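Local coordinates for quinoline 2-oxidoreductase large subunit (Pseudomonas putida, PDB 1T3Q), which forms the molybdenum-bearing large subunit of a hydroxylase that probably oxidises quinoline at carbon 2, using a molybdopterin cytosine dinucleotide cofactor, at residues S197-E202 and E287-A292. Numbering follows the deposited sequence.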
loop_
_atom_site.group_PDB
_atom_site.type_symbol
_atom_site.label_atom_id
_atom_site.label_comp_id
_atom_site.label_asym_id
_atom_site.label_seq_id
_atom_site.Cartn_x
_atom_site.Cartn_y
_atom_site.Cartn_z
ATOM N N SER B 197 27.880 15.865 -11.395
ATOM C CA SER B 197 26.664 15.430 -10.728
ATOM C C SER B 197 26.395 13.995 -11.162
ATOM O O SER B 197 26.681 13.636 -12.304
ATOM C CB SER B 197 25.474 16.306 -11.147
ATOM O OG SER B 197 24.263 15.768 -10.643
ATOM N N ALA B 198 25.859 13.181 -10.257
ATOM C CA ALA B 198 25.530 11.796 -10.590
ATOM C C ALA B 198 24.507 11.866 -11.722
ATOM O O ALA B 198 24.402 10.960 -12.555
ATOM C CB ALA B 198 24.932 11.088 -9.377
ATOM N N CYS B 199 23.747 12.957 -11.728
ATOM C CA CYS B 199 22.731 13.207 -12.745
ATOM C C CYS B 199 21.908 11.974 -13.151
ATOM O O CYS B 199 21.890 11.576 -14.321
ATOM C CB CYS B 199 23.400 13.834 -13.983
ATOM S SG CYS B 199 22.259 14.616 -15.162
ATOM N N PRO B 200 21.227 11.337 -12.187
ATOM C CA PRO B 200 20.417 10.165 -12.532
ATOM C C PRO B 200 19.223 10.684 -13.337
ATOM O O PRO B 200 18.816 11.825 -13.144
ATOM C CB PRO B 200 20.006 9.622 -11.166
ATOM C CG PRO B 200 19.897 10.877 -10.338
ATOM C CD PRO B 200 21.145 11.630 -10.746
ATOM N N MET B 201 18.664 9.878 -14.241
ATOM C CA MET B 201 17.527 10.364 -15.028
ATOM C C MET B 201 16.322 10.680 -14.145
ATOM O O MET B 201 15.528 11.566 -14.467
ATOM C CB MET B 201 17.156 9.370 -16.138
ATOM C CG MET B 201 18.128 9.402 -17.314
ATOM S SD MET B 201 18.300 11.056 -18.083
ATOM C CE MET B 201 19.715 11.704 -17.160
ATOM N N GLU B 202 16.174 9.951 -13.041
ATOM C CA GLU B 202 15.095 10.232 -12.095
ATOM C C GLU B 202 15.732 11.062 -10.981
ATOM O O GLU B 202 16.733 10.649 -10.396
ATOM C CB GLU B 202 14.532 8.955 -11.473
ATOM C CG GLU B 202 13.547 9.242 -10.343
ATOM C CD GLU B 202 13.344 8.060 -9.420
ATOM O OE1 GLU B 202 14.351 7.500 -8.936
ATOM O OE2 GLU B 202 12.180 7.694 -9.167
ATOM N N GLU B 287 16.826 21.667 -9.254
ATOM C CA GLU B 287 17.049 21.418 -7.835
ATOM C C GLU B 287 18.063 20.294 -7.642
ATOM O O GLU B 287 18.812 20.286 -6.659
ATOM C CB GLU B 287 15.735 21.056 -7.147
ATOM C CG GLU B 287 14.658 22.118 -7.296
ATOM C CD GLU B 287 13.376 21.722 -6.613
ATOM O OE1 GLU B 287 13.126 22.213 -5.492
ATOM O OE2 GLU B 287 12.618 20.910 -7.190
ATOM N N ASN B 288 18.098 19.340 -8.574
ATOM C CA ASN B 288 19.062 18.248 -8.448
ATOM C C ASN B 288 20.473 18.812 -8.594
ATOM O O ASN B 288 21.400 18.369 -7.917
ATOM C CB ASN B 288 18.824 17.166 -9.500
ATOM C CG ASN B 288 19.553 15.876 -9.173
ATOM O OD1 ASN B 288 19.105 15.082 -8.328
ATOM N ND2 ASN B 288 20.684 15.665 -9.819
ATOM N N PHE B 289 20.646 19.790 -9.476
ATOM C CA PHE B 289 21.957 20.404 -9.648
ATOM C C PHE B 289 22.261 21.352 -8.486
ATOM O O PHE B 289 23.383 21.398 -7.996
ATOM C CB PHE B 289 22.034 21.184 -10.965
ATOM C CG PHE B 289 22.249 20.313 -12.175
ATOM C CD1 PHE B 289 21.292 20.252 -13.181
ATOM C CD2 PHE B 289 23.399 19.539 -12.293
ATOM C CE1 PHE B 289 21.475 19.425 -14.291
ATOM C CE2 PHE B 289 23.596 18.708 -13.398
ATOM C CZ PHE B 289 22.631 18.650 -14.398
ATOM N N LEU B 290 21.248 22.083 -8.038
ATOM C CA LEU B 290 21.404 23.049 -6.949
ATOM C C LEU B 290 21.540 22.511 -5.532
ATOM O O LEU B 290 22.434 22.929 -4.789
ATOM C CB LEU B 290 20.228 24.032 -6.951
ATOM C CG LEU B 290 20.201 25.164 -7.974
ATOM C CD1 LEU B 290 18.808 25.778 -8.008
ATOM C CD2 LEU B 290 21.251 26.204 -7.615
ATOM N N GLY B 291 20.649 21.600 -5.152
ATOM C CA GLY B 291 20.652 21.103 -3.788
ATOM C C GLY B 291 20.913 19.654 -3.442
ATOM O O GLY B 291 20.606 19.241 -2.325
ATOM N N ALA B 292 21.446 18.866 -4.369
ATOM C CA ALA B 292 21.755 17.480 -4.047
ATOM C C ALA B 292 23.211 17.569 -3.599
ATOM O O ALA B 292 23.544 18.371 -2.726
ATOM C CB ALA B 292 21.615 16.599 -5.278
HETATM O O HOH W 1 23.882 17.222 -8.347
#
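Ser197 and Cys199 meet the outer end of the Phe289 ring, the tighter half of a small buried contact between loop 197-202 and segment 287-292, on helix 285-291. Ser197 CB lies 3.8 Å from Phe289 CE2, and Cys199 SG stands 4.1 Å from Phe289 CZ. The sulfur is 5.2 Å from the centroid of the Phe289 ring and 57° off its normal, an oblique sulfur-aromatic contact. With CG of Phe289 anti to its carbonyl carbon (chi1 -79°), the ring reaches these two side chains although its CB does not point at the loop. The ring also meets Tyr711, with planes at about 55°. Replacing Phe289 by alanine is likely to leave Cys199 SG and Ser197 CB without their aromatic partner and to open a gap beside Tyr711.

The Asn288 half is looser and joined partly by water. Its side chain faces Ser197 and Pro200, and no direct hydrogen bond crosses between the two segments. Instead, Ser197 OG donates to a water 2.7 Å away, which in turn donates to the backbone Asn288 O at 2.8 Å. The same Ser197 OG appears to accept from Cys199 N, whose position is less sure, as in an ST turn; one hydroxyl would then serve both the loop's own fold and the water bridge. Arg285, one turn earlier on the helix, adds a direct link by donating to Pro200 O.

The side chain of Pro200 is about 7 Å from both the bound pterin cytosine dinucleotide and an Fe2S2 cluster, and Arg143 of the small subunit packs on Cys199. The contact brings together two connections between two mixed sheets: the loop leads from strand 185-193 of one into strand 205-211 of the other, and helix 285-291 follows strand 279-282, the antiparallel neighbour of 205-211, on the way back to strand 298-306.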